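Local coordinates for protein carboxylase (PDB 5H80) that probably catalyses the ATP-dependent carboxylation of biotin, as the biotin carboxylase domain of a single-chain bacterial carboxylase, at residues F175-L186 / Y227-A235; Q264-A272 / G366-N374. All blocks are in the same frame, centred on the assembly; numbering follows the deposited sequence.

In the fold
Contact 1 lies at the surface, its centre about 26 Å from the centre of the chain, whereas contact 2 is buried, its centre about 11 Å from it. Both pair antiparallel strands, but in different sheets, and their centres are about 29 Å apart with no touch between them. In contact 1 the middle strand of a small three-stranded sheet, with the turn and helix end before it, meets an edge strand of the same sheet; an arginine bonds an uncharged amide oxygen and, through a water, a backbone carbonyl. Contact 2 joins two longer strands inside a five-stranded sheet; there a glutamate-arginine salt bridge marks one face, and aliphatic and aromatic groups under helices fill the other.

Contact 1: F175-L186 / Y227-A235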
loop_
_atom_site.group_PDB
_atom_site.type_symbol
_atom_site.label_atom_id
_atom_site.label_comp_id
_atom_site.label_asym_id
_atom_site.label_seq_id
_atom_site.Cartn_x
_atom_site.Cartn_y
_atom_site.Cartn_z
ATOM N N PHE A 175 -16.973 34.039 34.137
ATOM C CA PHE A 175 -15.946 33.595 33.222
ATOM C C PHE A 175 -16.206 34.145 31.815
ATOM O O PHE A 175 -15.277 34.668 31.211
ATOM C CB PHE A 175 -15.813 32.067 33.256
ATOM C CG PHE A 175 -15.099 31.484 32.072
ATOM C CD1 PHE A 175 -13.722 31.391 32.048
ATOM C CD2 PHE A 175 -15.839 30.990 31.002
ATOM C CE1 PHE A 175 -13.069 30.824 30.950
ATOM C CE2 PHE A 175 -15.205 30.456 29.902
ATOM C CZ PHE A 175 -13.834 30.376 29.884
ATOM N N MET A 176 -17.451 34.089 31.364
ATOM C CA MET A 176 -17.904 34.686 30.082
ATOM C C MET A 176 -17.666 36.199 29.986
ATOM O O MET A 176 -17.167 36.723 28.939
ATOM C CB MET A 176 -19.346 34.306 29.832
ATOM C CG MET A 176 -19.985 34.976 28.653
ATOM S SD MET A 176 -21.428 34.127 28.055
ATOM C CE MET A 176 -21.437 34.615 26.323
ATOM N N GLN A 177 -17.948 36.902 31.082
ATOM C CA GLN A 177 -17.545 38.277 31.201
ATOM C C GLN A 177 -16.020 38.367 31.153
ATOM O O GLN A 177 -15.494 39.271 30.538
ATOM C CB GLN A 177 -18.142 38.969 32.447
ATOM C CG GLN A 177 -18.037 40.483 32.367
ATOM C CD GLN A 177 -18.609 41.218 33.576
ATOM O OE1 GLN A 177 -19.833 41.200 33.836
ATOM N NE2 GLN A 177 -17.733 41.899 34.311
ATOM N N ALA A 178 -15.287 37.433 31.767
ATOM C CA ALA A 178 -13.816 37.482 31.674
ATOM C C ALA A 178 -13.270 37.141 30.259
ATOM O O ALA A 178 -12.150 37.506 29.942
ATOM C CB ALA A 178 -13.155 36.596 32.718
ATOM N N GLN A 179 -14.059 36.470 29.427
ATOM C CA GLN A 179 -13.674 36.318 27.981
ATOM C C GLN A 179 -13.932 37.572 27.078
ATOM O O GLN A 179 -13.686 37.553 25.886
ATOM C CB GLN A 179 -14.301 35.047 27.407
ATOM C CG GLN A 179 -13.942 33.794 28.195
ATOM C CD GLN A 179 -12.451 33.687 28.466
ATOM O OE1 GLN A 179 -11.676 33.258 27.600
ATOM N NE2 GLN A 179 -12.034 34.083 29.665
ATOM N N GLY A 180 -14.400 38.682 27.630
ATOM C CA GLY A 180 -14.333 39.948 26.890
ATOM C C GLY A 180 -15.178 40.104 25.649
ATOM O O GLY A 180 -14.872 40.943 24.793
ATOM N N GLY A 181 -16.266 39.360 25.536
ATOM C CA GLY A 181 -17.068 39.376 24.349
ATOM C C GLY A 181 -16.821 38.154 23.468
ATOM O O GLY A 181 -17.596 37.868 22.563
ATOM N N ALA A 182 -15.744 37.426 23.740
ATOM C CA ALA A 182 -15.485 36.196 23.000
ATOM C C ALA A 182 -16.502 35.117 23.374
ATOM O O ALA A 182 -16.867 35.081 24.509
ATOM C CB ALA A 182 -14.082 35.724 23.302
ATOM N N PRO A 183 -16.916 34.246 22.441
ATOM C CA PRO A 183 -17.881 33.158 22.711
ATOM C C PRO A 183 -17.320 32.032 23.568
ATOM O O PRO A 183 -16.079 31.832 23.742
ATOM C CB PRO A 183 -18.250 32.616 21.313
ATOM C CG PRO A 183 -17.143 33.137 20.373
ATOM C CD PRO A 183 -16.578 34.346 20.991
ATOM N N VAL A 184 -18.257 31.253 24.084
ATOM C CA VAL A 184 -18.005 30.249 25.053
ATOM C C VAL A 184 -18.885 29.023 24.696
ATOM O O VAL A 184 -19.902 29.087 23.950
ATOM C CB VAL A 184 -18.216 30.923 26.441
ATOM C CG1 VAL A 184 -19.698 30.985 26.768
ATOM C CG2 VAL A 184 -17.470 30.208 27.519
ATOM N N MET A 185 -18.407 27.835 25.063
ATOM C CA MET A 185 -19.155 26.621 24.780
ATOM C C MET A 185 -19.616 26.127 26.146
ATOM O O MET A 185 -18.854 26.223 27.122
ATOM C CB MET A 185 -18.238 25.584 24.101
ATOM C CG MET A 185 -18.854 24.201 23.965
ATOM S SD MET A 185 -19.371 23.871 22.281
ATOM C CE MET A 185 -17.952 22.913 21.720
ATOM N N LEU A 186 -20.866 25.679 26.218
ATOM C CA LEU A 186 -21.303 24.793 27.326
ATOM C C LEU A 186 -21.157 23.341 26.942
ATOM O O LEU A 186 -20.750 22.598 27.818
ATOM C CB LEU A 186 -22.748 25.001 27.710
ATOM C CG LEU A 186 -23.130 26.445 27.941
ATOM C CD1 LEU A 186 -24.605 26.426 28.264
ATOM C CD2 LEU A 186 -22.281 27.084 29.031
ATOM N N TYR A 227 -19.585 23.441 29.756
ATOM C CA TYR A 227 -19.348 23.786 31.188
ATOM C C TYR A 227 -18.414 24.987 31.335
ATOM O O TYR A 227 -17.547 25.038 32.241
ATOM C CB TYR A 227 -18.818 22.586 32.005
ATOM C CG TYR A 227 -17.608 21.939 31.363
ATOM C CD1 TYR A 227 -16.294 22.299 31.730
ATOM C CD2 TYR A 227 -17.771 20.992 30.356
ATOM C CE1 TYR A 227 -15.195 21.721 31.108
ATOM C CE2 TYR A 227 -16.680 20.414 29.734
ATOM C CZ TYR A 227 -15.405 20.774 30.114
ATOM O OH TYR A 227 -14.361 20.165 29.490
ATOM N N ALA A 228 -18.660 25.997 30.484
ATOM C CA ALA A 228 -17.787 27.177 30.355
ATOM C C ALA A 228 -16.379 26.796 29.893
ATOM O O ALA A 228 -15.450 26.575 30.703
ATOM C CB ALA A 228 -17.739 28.013 31.632
ATOM N N GLU A 229 -16.259 26.707 28.573
ATOM C CA GLU A 229 -14.964 26.770 27.935
ATOM C C GLU A 229 -14.908 27.888 26.937
ATOM O O GLU A 229 -15.852 28.032 26.173
ATOM C CB GLU A 229 -14.700 25.450 27.211
ATOM C CG GLU A 229 -13.270 25.048 27.422
ATOM C CD GLU A 229 -13.004 23.630 26.955
ATOM O OE1 GLU A 229 -12.364 22.975 27.792
ATOM O OE2 GLU A 229 -13.456 23.246 25.786
ATOM N N ARG A 230 -13.784 28.597 26.858
ATOM C CA ARG A 230 -13.559 29.537 25.696
ATOM C C ARG A 230 -13.744 28.782 24.366
ATOM O O ARG A 230 -13.140 27.693 24.208
ATOM C CB ARG A 230 -12.170 30.216 25.803
ATOM C CG ARG A 230 -11.777 31.081 24.618
ATOM C CD ARG A 230 -10.427 31.707 24.820
ATOM N NE ARG A 230 -10.139 32.613 23.705
ATOM C CZ ARG A 230 -10.396 33.914 23.681
ATOM N NH1 ARG A 230 -10.783 34.571 24.784
ATOM N NH2 ARG A 230 -10.037 34.581 22.595
ATOM N N LEU A 231 -14.573 29.299 23.444
ATOM C CA LEU A 231 -14.727 28.681 22.103
ATOM C C LEU A 231 -13.417 29.046 21.369
ATOM O O LEU A 231 -13.081 30.257 21.217
ATOM C CB LEU A 231 -15.966 29.197 21.385
ATOM C CG LEU A 231 -16.312 28.527 20.052
ATOM C CD1 LEU A 231 -16.625 27.069 20.281
ATOM C CD2 LEU A 231 -17.444 29.231 19.339
ATOM N N ILE A 232 -12.637 28.027 20.974
ATOM C CA ILE A 232 -11.392 28.280 20.213
ATOM C C ILE A 232 -11.754 28.209 18.744
ATOM O O ILE A 232 -12.209 27.165 18.172
ATOM C CB ILE A 232 -10.226 27.352 20.559
ATOM C CG1 ILE A 232 -9.839 27.579 22.018
ATOM C CG2 ILE A 232 -9.062 27.495 19.556
ATOM C CD1 ILE A 232 -8.570 28.315 22.277
ATOM N N GLU A 233 -11.493 29.367 18.140
ATOM C CA GLU A 233 -11.952 29.667 16.816
ATOM C C GLU A 233 -10.679 29.756 15.886
ATOM O O GLU A 233 -9.541 30.036 16.336
ATOM C CB GLU A 233 -12.684 31.012 16.849
ATOM C CG GLU A 233 -13.933 31.007 17.723
ATOM C CD GLU A 233 -14.817 32.216 17.442
ATOM O OE1 GLU A 233 -14.414 33.283 17.942
ATOM O OE2 GLU A 233 -15.868 32.057 16.766
ATOM N N ARG A 234 -10.943 29.542 14.614
ATOM C CA ARG A 234 -9.917 29.565 13.658
ATOM C C ARG A 234 -8.714 28.709 13.945
ATOM O O ARG A 234 -7.574 29.061 13.624
ATOM C CB ARG A 234 -9.443 31.001 13.486
ATOM C CG ARG A 234 -10.399 31.771 12.665
ATOM C CD ARG A 234 -10.160 33.244 12.745
ATOM N NE ARG A 234 -10.018 33.777 14.094
ATOM C CZ ARG A 234 -11.007 34.038 14.958
ATOM N NH1 ARG A 234 -12.278 33.771 14.665
ATOM N NH2 ARG A 234 -10.694 34.557 16.159
ATOM N N ALA A 235 -8.941 27.579 14.561
ATOM C CA ALA A 235 -7.894 26.606 14.801
ATOM C C ALA A 235 -7.980 25.287 14.002
ATOM O O ALA A 235 -9.043 24.801 13.578
ATOM C CB ALA A 235 -7.800 26.295 16.250
HETATM O O HOH W 1 -11.143 37.311 24.943
#
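With CG anti to the backbone N (chi1 174°) and the chain extended as far as NE, Arg230 runs past Gln179, whose own side chain folds at chi2 (-49°) and turns OE1 to the arginine. NH1 of Arg230 donates to Gln179 OE1 at 3.2 Å in a nearly straight bond; the oxygen lies in the guanidinium plane, yet the nitrogen stands well above the carbonyl plane, and the two flat groups are almost perpendicular. A water in the same guanidinium plane accepts from Arg230 NH1 at 2.8 Å and donates to Gln179 O, so NH1 holds directly the side chain, and through water the backbone, of the residue that opens the type I' turn Gln179 to Ala182. That turn leads from helix 172-178 towards strand 184-185, the middle strand of a small antiparallel sheet in what is probably the lid of the ATP-grasp fold. Strand 229-230 borders it: Met185 N donates to Glu229 O (2.8 Å) and Glu229 N to Met185 O (3.0 Å), while Ala228 and Glu229 together face Met185 in a G1 beta bulge. Leu231 N bonds to Pro183 O (3.0 Å). On the helix, Phe175 presses CD2 against Ala228 CB (3.6 Å) and meets Arg230 N with its ring edge, while Gln179 CG lies over one ring face. Pro183 CB packs on Leu231 CD2 (4.0 Å), and its CG touches the carboxylate of Glu233, which also pairs with Arg201.

Contact 2: Q264-A272 / G366-N374; sequences QKLLEFAPA and GQAVQARVN
Glu268 and Gln370 form a hydrogen-bonded pair between strands 264-270 and 367-374, neighbours in the five-stranded antiparallel sheet that ties the ATP-binding region to the C-terminal part of the biotin carboxylase fold. Backbone bonds run in both directions here, Gln370 N to Glu268 O (2.9 Å) and Glu268 N to Gln370 O, and recur between Ala270 and Ala368; Arg372 N adds another to Leu266 O. The charged contacts lie on the Glu268 face. A bend at chi2 (145°) carries the Glu268 carboxylate to Arg372, which grips it side-on: NE bonds to OE1 (3.2 Å) and NH2 to OE2, on the syn lone pair. Gln370 NE2 reaches the same OE1 (2.9 Å) from the opposite face of the carboxylate plane, so this buried oxygen has two donors, while Gln370 OE1 turns to Thr326. Lys265 CB lies over one face of the guanidinium, and Arg372 NH2 also forms a salt bridge with Glu324. Were Arg372 replaced by an alanine, the Glu268 carboxylate would probably lose its charge partner in this pair and be freer to turn. Apolar packing occupies the face of Phe269 and Val369, beneath helix 434-446. Val369 CG2 sits 3.6 Å from the centroid of the Phe269 ring in a CH-pi contact, and Leu267 CD2 touches Ala371 CB. Pro271 follows a cis peptide bond, and one water donates to both its O (2.8 Å) and Ala368 O (3.1 Å).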
loop_
_atom_site.group_PDB
_atom_site.type_symbol
_atom_site.label_atom_id
_atom_site.label_comp_id
_atom_site.label_asym_id
_atom_site.label_seq_id
_atom_site.Cartn_x
_atom_site.Cartn_y
_atom_site.Cartn_z
ATOM N N GLN A 264 -17.220 15.085 14.005
ATOM C CA GLN A 264 -16.772 13.805 13.383
ATOM C C GLN A 264 -15.692 14.051 12.286
ATOM O O GLN A 264 -15.924 14.744 11.323
ATOM C CB GLN A 264 -17.940 13.077 12.721
ATOM C CG GLN A 264 -19.229 12.934 13.532
ATOM C CD GLN A 264 -18.994 12.806 15.023
ATOM O OE1 GLN A 264 -18.943 13.813 15.746
ATOM N NE2 GLN A 264 -18.861 11.574 15.499
ATOM N N LYS A 265 -14.540 13.463 12.431
ATOM C CA LYS A 265 -13.440 13.613 11.510
ATOM C C LYS A 265 -13.745 12.925 10.162
ATOM O O LYS A 265 -14.434 11.881 10.173
ATOM C CB LYS A 265 -12.169 13.021 12.172
ATOM C CG LYS A 265 -11.646 13.710 13.442
ATOM C CD LYS A 265 -10.630 12.829 14.211
ATOM C CE LYS A 265 -10.131 13.461 15.489
ATOM N NZ LYS A 265 -9.269 12.603 16.356
ATOM N N LEU A 266 -13.473 13.564 9.028
ATOM C CA LEU A 266 -13.715 13.025 7.718
ATOM C C LEU A 266 -12.431 12.834 6.940
ATOM O O LEU A 266 -12.326 11.846 6.224
ATOM C CB LEU A 266 -14.664 13.891 6.844
ATOM C CG LEU A 266 -16.080 13.963 7.369
ATOM C CD1 LEU A 266 -16.870 15.017 6.621
ATOM C CD2 LEU A 266 -16.699 12.565 7.188
ATOM N N LEU A 267 -11.513 13.799 6.988
ATOM C CA LEU A 267 -10.236 13.738 6.219
ATOM C C LEU A 267 -9.070 13.926 7.191
ATOM O O LEU A 267 -9.118 14.775 8.080
ATOM C CB LEU A 267 -10.066 14.767 5.114
ATOM C CG LEU A 267 -11.073 14.709 4.006
ATOM C CD1 LEU A 267 -11.100 15.956 3.221
ATOM C CD2 LEU A 267 -10.904 13.445 3.105
ATOM N N GLU A 268 -8.134 12.999 7.197
ATOM C CA GLU A 268 -7.062 13.075 8.198
ATOM C C GLU A 268 -5.760 13.014 7.417
ATOM O O GLU A 268 -5.530 12.056 6.697
ATOM C CB GLU A 268 -7.251 11.930 9.197
ATOM C CG GLU A 268 -8.620 12.077 9.938
ATOM C CD GLU A 268 -9.308 10.785 10.266
ATOM O OE1 GLU A 268 -9.484 9.937 9.373
ATOM O OE2 GLU A 268 -9.675 10.658 11.443
ATOM N N PHE A 269 -4.858 13.954 7.677
ATOM C CA PHE A 269 -3.597 14.134 6.917
ATOM C C PHE A 269 -2.325 13.822 7.774
ATOM O O PHE A 269 -2.248 14.094 8.937
ATOM C CB PHE A 269 -3.547 15.539 6.376
ATOM C CG PHE A 269 -4.551 15.830 5.435
ATOM C CD1 PHE A 269 -4.257 15.861 4.087
ATOM C CD2 PHE A 269 -5.854 16.145 5.813
ATOM C CE1 PHE A 269 -5.183 16.201 3.187
ATOM C CE2 PHE A 269 -6.798 16.535 4.855
ATOM C CZ PHE A 269 -6.479 16.465 3.542
ATOM N N ALA A 270 -1.278 13.153 7.223
ATOM C CA ALA A 270 -0.005 12.953 7.956
ATOM C C ALA A 270 1.038 13.198 6.778
ATOM O O ALA A 270 0.988 12.472 5.715
ATOM C CB ALA A 270 0.138 11.658 8.646
ATOM N N PRO A 271 1.862 14.235 6.867
ATOM C CA PRO A 271 1.945 15.242 7.888
ATOM C C PRO A 271 0.802 16.200 7.903
ATOM O O PRO A 271 -0.061 16.269 7.012
ATOM C CB PRO A 271 3.205 16.018 7.503
ATOM C CG PRO A 271 3.240 15.929 5.997
ATOM C CD PRO A 271 2.708 14.575 5.676
ATOM N N ALA A 272 0.779 17.013 8.947
ATOM C CA ALA A 272 0.003 18.224 8.890
ATOM C C ALA A 272 0.467 19.216 7.795
ATOM O O ALA A 272 1.613 19.663 7.942
ATOM C CB ALA A 272 0.075 18.922 10.257
ATOM N N GLY A 366 7.256 12.686 1.800
ATOM C CA GLY A 366 5.982 12.192 1.305
ATOM C C GLY A 366 4.833 12.655 2.239
ATOM O O GLY A 366 4.978 13.555 3.052
ATOM N N GLN A 367 3.686 12.077 1.988
ATOM C CA GLN A 367 2.455 12.687 2.542
ATOM C C GLN A 367 1.421 11.650 2.360
ATOM O O GLN A 367 1.432 10.877 1.369
ATOM C CB GLN A 367 2.091 14.003 1.882
ATOM C CG GLN A 367 2.106 13.986 0.355
ATOM C CD GLN A 367 1.672 15.271 -0.309
ATOM O OE1 GLN A 367 0.953 16.097 0.270
ATOM N NE2 GLN A 367 2.089 15.435 -1.563
ATOM N N ALA A 368 0.446 11.678 3.248
ATOM C CA ALA A 368 -0.718 10.738 3.059
ATOM C C ALA A 368 -2.002 11.359 3.650
ATOM O O ALA A 368 -1.942 12.348 4.481
ATOM C CB ALA A 368 -0.437 9.415 3.694
ATOM N N VAL A 369 -3.107 10.911 3.156
ATOM C CA VAL A 369 -4.419 11.297 3.660
ATOM C C VAL A 369 -5.338 10.038 3.746
ATOM O O VAL A 369 -5.347 9.178 2.882
ATOM C CB VAL A 369 -5.050 12.382 2.798
ATOM C CG1 VAL A 369 -5.382 12.003 1.331
ATOM C CG2 VAL A 369 -6.372 12.841 3.271
ATOM N N GLN A 370 -6.204 10.042 4.752
ATOM C CA GLN A 370 -7.254 9.079 4.906
ATOM C C GLN A 370 -8.596 9.726 4.747
ATOM O O GLN A 370 -8.819 10.840 5.287
ATOM C CB GLN A 370 -7.227 8.414 6.313
ATOM C CG GLN A 370 -8.508 7.560 6.664
ATOM C CD GLN A 370 -8.325 6.693 7.867
ATOM O OE1 GLN A 370 -7.783 5.583 7.787
ATOM N NE2 GLN A 370 -8.788 7.140 9.011
ATOM N N ALA A 371 -9.465 9.124 3.982
ATOM C CA ALA A 371 -10.849 9.600 3.938
ATOM C C ALA A 371 -11.766 8.474 4.565
ATOM O O ALA A 371 -11.605 7.312 4.286
ATOM C CB ALA A 371 -11.286 9.939 2.590
ATOM N N ARG A 372 -12.697 8.873 5.464
ATOM C CA ARG A 372 -13.667 7.904 5.967
ATOM C C ARG A 372 -14.930 7.820 5.018
ATOM O O ARG A 372 -15.719 8.820 4.856
ATOM C CB ARG A 372 -14.045 8.420 7.339
ATOM C CG ARG A 372 -12.829 8.559 8.352
ATOM C CD ARG A 372 -13.300 8.664 9.843
ATOM N NE ARG A 372 -12.203 9.028 10.785
ATOM C CZ ARG A 372 -12.324 9.037 12.125
ATOM N NH1 ARG A 372 -13.402 8.556 12.697
ATOM N NH2 ARG A 372 -11.329 9.432 12.894
ATOM N N VAL A 373 -15.100 6.665 4.411
ATOM C CA VAL A 373 -16.304 6.329 3.616
ATOM C C VAL A 373 -17.444 5.848 4.475
ATOM O O VAL A 373 -17.266 4.803 5.153
ATOM C CB VAL A 373 -15.960 5.419 2.465
ATOM C CG1 VAL A 373 -17.162 5.209 1.572
ATOM C CG2 VAL A 373 -14.747 5.993 1.712
ATOM N N ASN A 374 -18.489 6.668 4.567
ATOM C CA ASN A 374 -19.620 6.381 5.460
ATOM C C ASN A 374 -20.928 6.082 4.669
ATOM O O ASN A 374 -21.136 6.583 3.581
ATOM C CB ASN A 374 -19.897 7.463 6.500
ATOM C CG ASN A 374 -18.723 7.873 7.382
ATOM O OD1 ASN A 374 -17.994 7.023 7.921
ATOM N ND2 ASN A 374 -18.625 9.171 7.653
HETATM O O HOH W 2 -10.154 9.707 16.044
HETATM O O HOH W 3 -16.933 10.650 9.972
HETATM O O HOH W 4 -0.439 15.060 4.462
#